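Local coordinates for V-type ATP synthase alpha chain (Nanoarchaeum equitans Kin4-M, PDB 5BN3), which serves as subunit A of a V-type ATP synthase, a P-loop nucleotide-binding protein with a helical C-terminal domain, and holds adenosine-5'-diphosphate in this model, at residues I442-E447 with I512-Y517; E446-I451 with E486-Q491; L452-E457 with K475-M480. All coordinates share one frame; numbering follows the deposited sequence.

Contact 1. Residues I442-E447 with I512-Y517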
loop_
_atom_site.group_PDB
_atom_site.type_symbol
_atom_site.label_atom_id
_atom_site.label_comp_id
_atom_site.label_asym_id
_atom_site.label_seq_id
_atom_site.Cartn_x
_atom_site.Cartn_y
_atom_site.Cartn_z
ATOM N N ILE A 442 -18.933 16.723 37.638
ATOM C CA ILE A 442 -19.185 15.482 36.907
ATOM C C ILE A 442 -20.300 15.680 35.876
ATOM O O ILE A 442 -20.186 15.231 34.734
ATOM C CB ILE A 442 -19.510 14.300 37.858
ATOM C CG1 ILE A 442 -18.249 13.856 38.606
ATOM C CG2 ILE A 442 -20.083 13.124 37.089
ATOM C CD1 ILE A 442 -18.404 12.539 39.349
ATOM N N GLU A 443 -21.368 16.367 36.274
ATOM C CA GLU A 443 -22.464 16.666 35.354
ATOM C C GLU A 443 -22.033 17.623 34.244
ATOM O O GLU A 443 -22.367 17.420 33.076
ATOM C CB GLU A 443 -23.662 17.260 36.099
ATOM C CG GLU A 443 -24.836 17.585 35.179
ATOM C CD GLU A 443 -25.833 18.547 35.796
ATOM O OE1 GLU A 443 -25.546 19.088 36.886
ATOM O OE2 GLU A 443 -26.902 18.767 35.186
ATOM N N ILE A 444 -21.302 18.670 34.616
ATOM C CA ILE A 444 -20.861 19.681 33.659
ATOM C C ILE A 444 -19.880 19.092 32.644
ATOM O O ILE A 444 -19.902 19.452 31.464
ATOM C CB ILE A 444 -20.233 20.901 34.377
ATOM C CG1 ILE A 444 -21.242 21.527 35.345
ATOM C CG2 ILE A 444 -19.782 21.941 33.374
ATOM C CD1 ILE A 444 -20.674 22.657 36.186
ATOM N N ARG A 445 -19.028 18.179 33.106
ATOM C CA ARG A 445 -18.100 17.476 32.226
ATOM C C ARG A 445 -18.865 16.696 31.163
ATOM O O ARG A 445 -18.554 16.787 29.976
ATOM C CB ARG A 445 -17.203 16.535 33.038
ATOM C CG ARG A 445 -16.183 15.758 32.213
ATOM C CD ARG A 445 -15.270 14.937 33.114
ATOM N NE ARG A 445 -14.341 14.096 32.360
ATOM C CZ ARG A 445 -14.573 12.825 32.052
ATOM N NH1 ARG A 445 -15.703 12.245 32.429
ATOM N NH2 ARG A 445 -13.675 12.132 31.365
ATOM N N GLU A 446 -19.871 15.938 31.596
ATOM C CA GLU A 446 -20.734 15.195 30.679
ATOM C C GLU A 446 -21.421 16.136 29.701
ATOM O O GLU A 446 -21.606 15.814 28.528
ATOM C CB GLU A 446 -21.799 14.419 31.460
ATOM C CG GLU A 446 -21.297 13.175 32.168
ATOM C CD GLU A 446 -22.410 12.435 32.888
ATOM O OE1 GLU A 446 -23.458 13.059 33.164
ATOM O OE2 GLU A 446 -22.239 11.231 33.174
ATOM N N GLU A 447 -21.798 17.303 30.208
ATOM C CA GLU A 447 -22.474 18.326 29.421
ATOM C C GLU A 447 -21.552 18.890 28.341
ATOM O O GLU A 447 -21.967 19.086 27.197
ATOM C CB GLU A 447 -22.943 19.440 30.357
ATOM C CG GLU A 447 -23.879 20.461 29.746
ATOM C CD GLU A 447 -24.340 21.485 30.766
ATOM O OE1 GLU A 447 -23.757 22.590 30.807
ATOM O OE2 GLU A 447 -25.280 21.183 31.535
ATOM N N ILE A 512 -19.448 29.051 35.254
ATOM C CA ILE A 512 -20.011 30.210 34.564
ATOM C C ILE A 512 -20.504 29.854 33.157
ATOM O O ILE A 512 -21.504 30.401 32.688
ATOM C CB ILE A 512 -19.021 31.402 34.539
ATOM C CG1 ILE A 512 -19.697 32.660 33.991
ATOM C CG2 ILE A 512 -17.777 31.068 33.731
ATOM C CD1 ILE A 512 -20.916 33.082 34.777
ATOM N N ILE A 513 -19.816 28.925 32.499
ATOM C CA ILE A 513 -20.254 28.423 31.200
ATOM C C ILE A 513 -21.564 27.650 31.358
ATOM O O ILE A 513 -22.502 27.830 30.582
ATOM C CB ILE A 513 -19.184 27.508 30.553
ATOM C CG1 ILE A 513 -17.976 28.332 30.099
ATOM C CG2 ILE A 513 -19.758 26.765 29.363
ATOM C CD1 ILE A 513 -16.832 27.491 29.561
ATOM N N HIS A 514 -21.618 26.792 32.373
ATOM C CA HIS A 514 -22.821 26.025 32.673
ATOM C C HIS A 514 -23.984 26.942 33.040
ATOM O O HIS A 514 -25.126 26.699 32.646
ATOM C CB HIS A 514 -22.558 25.040 33.810
ATOM C CG HIS A 514 -23.789 24.358 34.318
ATOM N ND1 HIS A 514 -24.563 23.535 33.527
ATOM C CD2 HIS A 514 -24.382 24.377 35.534
ATOM C CE1 HIS A 514 -25.578 23.077 34.236
ATOM N NE2 HIS A 514 -25.494 23.572 35.458
ATOM N N LYS A 515 -23.687 27.990 33.802
ATOM C CA LYS A 515 -24.699 28.952 34.228
ATOM C C LYS A 515 -25.249 29.730 33.037
ATOM O O LYS A 515 -26.445 30.008 32.965
ATOM C CB LYS A 515 -24.116 29.910 35.273
ATOM C CG LYS A 515 -25.129 30.866 35.888
ATOM C CD LYS A 515 -24.474 31.800 36.902
ATOM C CE LYS A 515 -24.060 31.072 38.175
ATOM N NZ LYS A 515 -25.219 30.740 39.050
ATOM N N TYR A 516 -24.369 30.079 32.103
ATOM C CA TYR A 516 -24.784 30.740 30.873
ATOM C C TYR A 516 -25.668 29.809 30.055
ATOM O O TYR A 516 -26.660 30.235 29.469
ATOM C CB TYR A 516 -23.560 31.158 30.055
ATOM C CG TYR A 516 -23.889 31.814 28.730
ATOM C CD1 TYR A 516 -24.306 33.136 28.675
ATOM C CD2 TYR A 516 -23.767 31.116 27.535
ATOM C CE1 TYR A 516 -24.604 33.742 27.469
ATOM C CE2 TYR A 516 -24.062 31.717 26.323
ATOM C CZ TYR A 516 -24.480 33.030 26.298
ATOM O OH TYR A 516 -24.776 33.639 25.101
ATOM N N TYR A 517 -25.298 28.531 30.035
ATOM C CA TYR A 517 -25.991 27.512 29.252
ATOM C C TYR A 517 -27.438 27.315 29.691
ATOM O O TYR A 517 -28.347 27.317 28.860
ATOM C CB TYR A 517 -25.234 26.184 29.343
ATOM C CG TYR A 517 -25.806 25.066 28.499
ATOM C CD1 TYR A 517 -26.205 25.289 27.190
ATOM C CD2 TYR A 517 -25.920 23.782 29.006
ATOM C CE1 TYR A 517 -26.716 24.267 26.417
ATOM C CE2 TYR A 517 -26.428 22.751 28.238
ATOM C CZ TYR A 517 -26.825 23.001 26.945
ATOM O OH TYR A 517 -27.333 21.987 26.171
#

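Contact 2. Residues E446-I451 with E486-Q491. With ADP (adenosine-5'-diphosphate), chain C.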
loop_
_atom_site.group_PDB
_atom_site.type_symbol
_atom_site.label_atom_id
_atom_site.label_comp_id
_atom_site.label_asym_id
_atom_site.label_seq_id
_atom_site.Cartn_x
_atom_site.Cartn_y
_atom_site.Cartn_z
ATOM N N GLU A 446 -19.871 15.938 31.596
ATOM C CA GLU A 446 -20.734 15.195 30.679
ATOM C C GLU A 446 -21.421 16.136 29.701
ATOM O O GLU A 446 -21.606 15.814 28.528
ATOM C CB GLU A 446 -21.799 14.419 31.460
ATOM C CG GLU A 446 -21.297 13.175 32.168
ATOM C CD GLU A 446 -22.410 12.435 32.888
ATOM O OE1 GLU A 446 -23.458 13.059 33.164
ATOM O OE2 GLU A 446 -22.239 11.231 33.174
ATOM N N GLU A 447 -21.798 17.303 30.208
ATOM C CA GLU A 447 -22.474 18.326 29.421
ATOM C C GLU A 447 -21.552 18.890 28.341
ATOM O O GLU A 447 -21.967 19.086 27.197
ATOM C CB GLU A 447 -22.943 19.440 30.357
ATOM C CG GLU A 447 -23.879 20.461 29.746
ATOM C CD GLU A 447 -24.340 21.485 30.766
ATOM O OE1 GLU A 447 -23.757 22.590 30.807
ATOM O OE2 GLU A 447 -25.280 21.183 31.535
ATOM N N PHE A 448 -20.301 19.153 28.711
ATOM C CA PHE A 448 -19.308 19.643 27.759
ATOM C C PHE A 448 -19.085 18.632 26.638
ATOM O O PHE A 448 -19.056 18.993 25.463
ATOM C CB PHE A 448 -17.982 19.953 28.465
ATOM C CG PHE A 448 -17.940 21.306 29.131
ATOM C CD1 PHE A 448 -19.104 22.027 29.363
ATOM C CD2 PHE A 448 -16.727 21.863 29.510
ATOM C CE1 PHE A 448 -19.057 23.274 29.970
ATOM C CE2 PHE A 448 -16.675 23.110 30.117
ATOM C CZ PHE A 448 -17.842 23.814 30.347
ATOM N N PHE A 449 -18.933 17.364 27.007
ATOM C CA PHE A 449 -18.752 16.301 26.023
ATOM C C PHE A 449 -19.963 16.183 25.103
ATOM O O PHE A 449 -19.821 15.985 23.898
ATOM C CB PHE A 449 -18.497 14.964 26.723
ATOM C CG PHE A 449 -17.056 14.732 27.091
ATOM C CD1 PHE A 449 -16.102 14.525 26.105
ATOM C CD2 PHE A 449 -16.660 14.694 28.420
ATOM C CE1 PHE A 449 -14.776 14.300 26.436
ATOM C CE2 PHE A 449 -15.334 14.470 28.758
ATOM C CZ PHE A 449 -14.392 14.272 27.765
ATOM N N ALA A 450 -21.156 16.309 25.679
ATOM C CA ALA A 450 -22.393 16.206 24.907
ATOM C C ALA A 450 -22.530 17.330 23.882
ATOM O O ALA A 450 -22.977 17.102 22.758
ATOM C CB ALA A 450 -23.598 16.185 25.839
ATOM N N ILE A 451 -22.146 18.541 24.277
ATOM C CA ILE A 451 -22.230 19.705 23.398
ATOM C C ILE A 451 -21.203 19.643 22.266
ATOM O O ILE A 451 -21.526 19.914 21.108
ATOM C CB ILE A 451 -22.067 21.018 24.204
ATOM C CG1 ILE A 451 -23.287 21.242 25.104
ATOM C CG2 ILE A 451 -21.869 22.206 23.283
ATOM C CD1 ILE A 451 -23.107 22.358 26.113
ATOM N N GLU A 486 -13.160 27.978 22.670
ATOM C CA GLU A 486 -12.357 29.201 22.739
ATOM C C GLU A 486 -12.135 29.722 24.158
ATOM O O GLU A 486 -11.187 30.466 24.404
ATOM C CB GLU A 486 -12.973 30.306 21.867
ATOM C CG GLU A 486 -12.942 30.024 20.369
ATOM C CD GLU A 486 -13.515 31.166 19.543
ATOM O OE1 GLU A 486 -13.942 32.181 20.134
ATOM O OE2 GLU A 486 -13.536 31.047 18.299
ATOM N N GLY A 487 -13.005 29.338 25.087
ATOM C CA GLY A 487 -12.930 29.855 26.443
ATOM C C GLY A 487 -12.454 28.869 27.494
ATOM O O GLY A 487 -12.054 29.275 28.584
ATOM N N PHE A 488 -12.489 27.578 27.174
ATOM C CA PHE A 488 -12.123 26.550 28.144
ATOM C C PHE A 488 -11.018 25.611 27.651
ATOM O O PHE A 488 -9.991 25.449 28.312
ATOM C CB PHE A 488 -13.359 25.742 28.546
ATOM C CG PHE A 488 -13.101 24.740 29.630
ATOM C CD1 PHE A 488 -12.945 25.150 30.943
ATOM C CD2 PHE A 488 -13.022 23.387 29.338
ATOM C CE1 PHE A 488 -12.707 24.231 31.946
ATOM C CE2 PHE A 488 -12.785 22.463 30.337
ATOM C CZ PHE A 488 -12.627 22.885 31.643
ATOM N N LEU A 489 -11.238 24.986 26.499
ATOM C CA LEU A 489 -10.291 24.010 25.963
ATOM C C LEU A 489 -8.978 24.665 25.539
ATOM O O LEU A 489 -7.896 24.180 25.877
ATOM C CB LEU A 489 -10.908 23.241 24.793
ATOM C CG LEU A 489 -12.142 22.407 25.138
ATOM C CD1 LEU A 489 -12.674 21.676 23.916
ATOM C CD2 LEU A 489 -11.804 21.421 26.233
ATOM N N GLN A 490 -9.074 25.770 24.805
ATOM C CA GLN A 490 -7.885 26.507 24.391
ATOM C C GLN A 490 -7.179 27.117 25.594
ATOM O O GLN A 490 -7.823 27.621 26.519
ATOM C CB GLN A 490 -8.243 27.598 23.375
ATOM C CG GLN A 490 -8.541 27.073 21.976
ATOM C CD GLN A 490 -8.874 28.181 20.992
ATOM O OE1 GLN A 490 -8.508 29.339 21.196
ATOM N NE2 GLN A 490 -9.574 27.828 19.921
ATOM N N GLN A 491 -5.851 27.063 25.575
ATOM C CA GLN A 491 -5.047 27.594 26.667
ATOM C C GLN A 491 -3.688 28.048 26.140
ATOM O O GLN A 491 -2.902 27.239 25.641
ATOM C CB GLN A 491 -4.884 26.543 27.771
ATOM C CG GLN A 491 -4.215 27.064 29.038
ATOM C CD GLN A 491 -4.372 26.124 30.218
ATOM O OE1 GLN A 491 -5.203 25.215 30.200
ATOM N NE2 GLN A 491 -3.569 26.342 31.254
HETATM P PB ADP C . 5.525 19.487 17.984
HETATM O O1B ADP C . 4.278 18.643 18.020
HETATM O O2B ADP C . 6.449 19.291 19.154
HETATM O O3B ADP C . 6.205 19.493 16.639
HETATM P PA ADP C . 5.458 22.103 19.185
HETATM O O1A ADP C . 5.220 21.657 20.598
HETATM O O2A ADP C . 6.836 22.541 18.761
HETATM O O3A ADP C . 4.919 20.975 18.164
HETATM O "O5'" ADP C . 4.429 23.301 18.873
HETATM C "C5'" ADP C . 4.292 23.792 17.540
HETATM C "C4'" ADP C . 3.852 25.251 17.563
HETATM O "O4'" ADP C . 2.572 25.376 18.196
HETATM C "C3'" ADP C . 4.850 26.080 18.352
HETATM O "O3'" ADP C . 5.287 27.181 17.551
HETATM C "C2'" ADP C . 4.084 26.565 19.564
HETATM O "O2'" ADP C . 4.361 27.938 19.840
HETATM C "C1'" ADP C . 2.618 26.373 19.217
HETATM N N9 ADP C . 1.876 25.918 20.418
HETATM C C8 ADP C . 1.695 24.641 20.804
HETATM N N7 ADP C . 0.972 24.578 21.951
HETATM C C5 ADP C . 0.676 25.840 22.315
HETATM C C6 ADP C . -0.063 26.484 23.425
HETATM N N6 ADP C . -0.650 25.746 24.402
HETATM N N1 ADP C . -0.132 27.835 23.420
HETATM C C2 ADP C . 0.444 28.578 22.455
HETATM N N3 ADP C . 1.129 28.060 21.421
HETATM C C4 ADP C . 1.274 26.719 21.299
#

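Contact 3. Residues L452-E457 with K475-M480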
loop_
_atom_site.group_PDB
_atom_site.type_symbol
_atom_site.label_atom_id
_atom_site.label_comp_id
_atom_site.label_asym_id
_atom_site.label_seq_id
_atom_site.Cartn_x
_atom_site.Cartn_y
_atom_site.Cartn_z
ATOM N N LEU A 452 -19.966 19.284 22.604
ATOM C CA LEU A 452 -18.900 19.155 21.613
ATOM C C LEU A 452 -19.220 18.070 20.586
ATOM O O LEU A 452 -18.913 18.213 19.402
ATOM C CB LEU A 452 -17.565 18.861 22.304
ATOM C CG LEU A 452 -17.020 19.980 23.194
ATOM C CD1 LEU A 452 -15.862 19.493 24.050
ATOM C CD2 LEU A 452 -16.587 21.158 22.345
ATOM N N LYS A 453 -19.842 16.988 21.048
ATOM C CA LYS A 453 -20.247 15.899 20.164
ATOM C C LYS A 453 -21.383 16.337 19.244
ATOM O O LYS A 453 -21.354 16.070 18.043
ATOM C CB LYS A 453 -20.668 14.673 20.983
ATOM C CG LYS A 453 -21.261 13.527 20.163
ATOM C CD LYS A 453 -20.261 12.965 19.152
ATOM C CE LYS A 453 -20.828 11.744 18.435
ATOM N NZ LYS A 453 -19.845 11.138 17.494
ATOM N N ARG A 454 -22.373 17.020 19.813
ATOM C CA ARG A 454 -23.522 17.492 19.045
ATOM C C ARG A 454 -23.097 18.521 18.001
ATOM O O ARG A 454 -23.570 18.492 16.866
ATOM C CB ARG A 454 -24.587 18.086 19.972
ATOM C CG ARG A 454 -25.911 18.400 19.282
ATOM C CD ARG A 454 -26.731 17.136 19.048
ATOM N NE ARG A 454 -27.862 17.354 18.147
ATOM C CZ ARG A 454 -27.879 16.975 16.873
ATOM N NH1 ARG A 454 -26.827 16.357 16.353
ATOM N NH2 ARG A 454 -28.944 17.207 16.120
ATOM N N GLU A 455 -22.202 19.425 18.390
ATOM C CA GLU A 455 -21.637 20.394 17.455
ATOM C C GLU A 455 -20.938 19.678 16.305
ATOM O O GLU A 455 -21.060 20.078 15.146
ATOM C CB GLU A 455 -20.651 21.326 18.171
ATOM C CG GLU A 455 -19.942 22.306 17.239
ATOM C CD GLU A 455 -18.917 23.174 17.952
ATOM O OE1 GLU A 455 -18.081 22.625 18.703
ATOM O OE2 GLU A 455 -18.945 24.409 17.755
ATOM N N SER A 456 -20.215 18.612 16.630
ATOM C CA SER A 456 -19.521 17.818 15.626
ATOM C C SER A 456 -20.498 17.188 14.634
ATOM O O SER A 456 -20.257 17.194 13.425
ATOM C CB SER A 456 -18.686 16.733 16.304
ATOM O OG SER A 456 -18.039 15.920 15.344
ATOM N N GLU A 457 -21.597 16.646 15.152
ATOM C CA GLU A 457 -22.639 16.055 14.318
ATOM C C GLU A 457 -23.241 17.084 13.365
ATOM O O GLU A 457 -23.659 16.745 12.259
ATOM C CB GLU A 457 -23.754 15.468 15.191
ATOM C CG GLU A 457 -23.334 14.303 16.077
ATOM C CD GLU A 457 -24.420 13.907 17.063
ATOM O OE1 GLU A 457 -25.493 14.551 17.063
ATOM O OE2 GLU A 457 -24.202 12.953 17.840
ATOM N N LYS A 475 -28.526 25.692 16.528
ATOM C CA LYS A 475 -27.538 26.771 16.567
ATOM C C LYS A 475 -26.937 26.987 17.953
ATOM O O LYS A 475 -25.791 27.418 18.074
ATOM C CB LYS A 475 -28.151 28.085 16.071
ATOM C CG LYS A 475 -28.296 28.192 14.561
ATOM C CD LYS A 475 -28.773 29.584 14.169
ATOM C CE LYS A 475 -29.032 29.695 12.676
ATOM N NZ LYS A 475 -29.565 31.039 12.314
ATOM N N ILE A 476 -27.710 26.692 18.995
ATOM C CA ILE A 476 -27.245 26.869 20.367
ATOM C C ILE A 476 -26.052 25.963 20.681
ATOM O O ILE A 476 -25.228 26.284 21.537
ATOM C CB ILE A 476 -28.386 26.646 21.403
ATOM C CG1 ILE A 476 -27.954 27.115 22.798
ATOM C CG2 ILE A 476 -28.837 25.192 21.419
ATOM C CD1 ILE A 476 -28.823 26.597 23.933
ATOM N N TYR A 477 -25.950 24.840 19.975
ATOM C CA TYR A 477 -24.832 23.924 20.174
ATOM C C TYR A 477 -23.554 24.458 19.533
ATOM O O TYR A 477 -22.454 24.243 20.043
ATOM C CB TYR A 477 -25.177 22.525 19.649
ATOM C CG TYR A 477 -26.184 21.801 20.511
ATOM C CD1 TYR A 477 -25.825 21.305 21.756
ATOM C CD2 TYR A 477 -27.492 21.618 20.087
ATOM C CE1 TYR A 477 -26.737 20.646 22.554
ATOM C CE2 TYR A 477 -28.415 20.958 20.881
ATOM C CZ TYR A 477 -28.029 20.475 22.114
ATOM O OH TYR A 477 -28.935 19.817 22.914
ATOM N N LEU A 478 -23.707 25.161 18.415
ATOM C CA LEU A 478 -22.582 25.822 17.767
ATOM C C LEU A 478 -22.131 27.006 18.618
ATOM O O LEU A 478 -20.948 27.340 18.665
ATOM C CB LEU A 478 -22.979 26.300 16.369
ATOM C CG LEU A 478 -23.686 25.272 15.482
ATOM C CD1 LEU A 478 -24.005 25.846 14.108
ATOM C CD2 LEU A 478 -22.849 24.014 15.354
ATOM N N HIS A 479 -23.091 27.628 19.294
ATOM C CA HIS A 479 -22.824 28.767 20.163
ATOM C C HIS A 479 -22.045 28.333 21.401
ATOM O O HIS A 479 -20.983 28.879 21.698
ATOM C CB HIS A 479 -24.140 29.425 20.578
ATOM C CG HIS A 479 -23.970 30.704 21.325
ATOM N ND1 HIS A 479 -23.325 31.805 20.790
ATOM C CD2 HIS A 479 -24.362 31.078 22.568
ATOM C CE1 HIS A 479 -23.326 32.786 21.667
ATOM N NE2 HIS A 479 -23.953 32.370 22.759
ATOM N N MET A 480 -22.585 27.352 22.118
ATOM C CA MET A 480 -21.952 26.841 23.331
ATOM C C MET A 480 -20.648 26.107 23.031
ATOM O O MET A 480 -19.701 26.165 23.817
ATOM C CB MET A 480 -22.900 25.904 24.081
ATOM C CG MET A 480 -24.174 26.562 24.574
ATOM S SD MET A 480 -23.854 28.000 25.610
ATOM C CE MET A 480 -22.839 27.268 26.891
#

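Contact 1. Residues I442-E447 with I512-Y517
His514 and Glu447 carry the polar part of this helix-helix contact. The ring nitrogen ND1 of His514 donates to OE1 of Glu447 at 3.0 Å, and the bond is nearly straight, 168° at the hydrogen. OE1 lies close to the imidazole plane, where the N-H points, and is met on its syn side, somewhat out of the carboxylate plane. A second approach, from ND1 to OE2 of Glu447 at 3.2 Å, is bent and weak. Glutamate suits this place because its chain, extended beyond CG, spans the gap between two segments whose axes come no closer than 10.9 Å. The bond, with Ile444 on one face, should help fix the rotation of the imidazole, and the carboxylate would probably favour a protonated ring. OE1 of Glu443, 4.7 Å from NE2 of His514, could add to that effect without touching it.

The remaining contacts flank this bond. Ile444 lays its CG1 over one face of the His514 ring, 4.2 Å from the centroid, in a CH-pi contact displaced toward the rim. With CG1 set anti to the carbonyl carbon (chi1 -58°), the branch reaches across so that CD1 also meets CB of His514, at 3.9 Å. Tyr517, about a turn beyond His514, borders both stem and carboxylate of Glu447: its CE2 lies 3.7 Å from CG and its CD2 3.1 Å from OE1, an oblique approach, not a hydrogen bond.

The axes of segments 442-447 and 512-517 cross at 68°. A His-carboxylate hydrogen bond beside an isoleucine thus joins helices 441-458 and 503-523 of the C-terminal domain of V and A type ATP synthases.

Contact 2. Residues E446-I451 with E486-Q491
Phe448 and Phe488 have the nearest CA atoms, yet these stand 10.0 Å apart, so helix 441-458 and the end of helix 472-489, widened here into a pi-type turn, meet through long side chains rather than backbone. Both residues direct their CB toward the other segment, and phenylalanine suits the place because two rings bridge the distance without polar groups to satisfy in a buried setting.

The pair is T-shaped. Phe448 presents its edge, with CE2 3.7 Å from CD2 of Phe488 and lying over the face of the Phe488 ring, toward its rim. The centroids are 5.3 Å apart and the planes stand at 75°. With CG anti to the backbone N (chi1 -175°), Phe488 holds its ring broadside to this edge. Ile513 of helix 503-523 and Met210 also pack on Phe448, closing it into the core.

Past the rings the helix gives way to loop at Gln490. The carbonyl O of Gln491 accepts a hydrogen bond from N6 of ADP at 3.0 Å, while the Gln491 side chain bonds to Arg205 N and Gly203 O. The segment therefore runs from the hydrophobic core of the helical domain into the ADP pocket, where Gln491 meets the adenine.

Contact 3. Residues L452-E457 with K475-M480
The Tyr477 ring has CG of Arg454 over the centre of one face, in a CH-pi contact 3.6 Å from the centroid. This is a methylene contact: the guanidinium lies farther along, its plane turned 56° from the ring. Arg454 suits the place because its aliphatic stem can cover an aromatic face while a bend at chi2 (77°) swings the charged end aside, toward Glu457. CB of Arg454 adds a contact with CD1 of Tyr477 at 3.9 Å.

Glu455 fills the closest part of the crossing, its CA 5.5 Å from that of Tyr477. Its methylenes do the packing, CG resting 3.9 Å from CD2 of Leu478, whose branched end supplies an apolar surface for the glutamate stem. OE2 of Glu455 and the carbonyl O of Leu478 stand 3.7 Å apart, two acceptors with no bond between them. The buried carboxylate finds its counter-charge in Arg485, which forms a salt bridge with OE2.

The axes of segments 452-457 and 475-480, parts of helices 441-458 and 472-489, approach to 8.6 Å and cross at -121°. Tyr517 of helix 503-523 also packs against Tyr477, and Met480 touches that helix as well. Leu452 meets Ile484 and Leu489 farther along helix 472-489, whereas Lys453 turns to the neighbouring NEQ263 chain and forms a salt bridge with its Asp308.

All three contacts use helix 441-458, which meets helix 503-523 in contact 1 and helix 472-489 in contacts 2 and 3. Contact 2 is the buried one and purely aromatic where its segments touch; contacts 1 and 3 are partly buried and mix charged side chains with apolar packing. They differ in how the charge is met: contact 1 bonds its carboxylate across the interface, while contact 3 sends it to a partner beyond. Ile513 on Phe448 joins contacts 1 and 2, Ile451 on Met480 joins contacts 2 and 3, and Tyr516 OH, 2.8 Å from His479 NE2, joins contacts 1 and 3 by a probable hydrogen bond. Contact 2 alone reaches ADP.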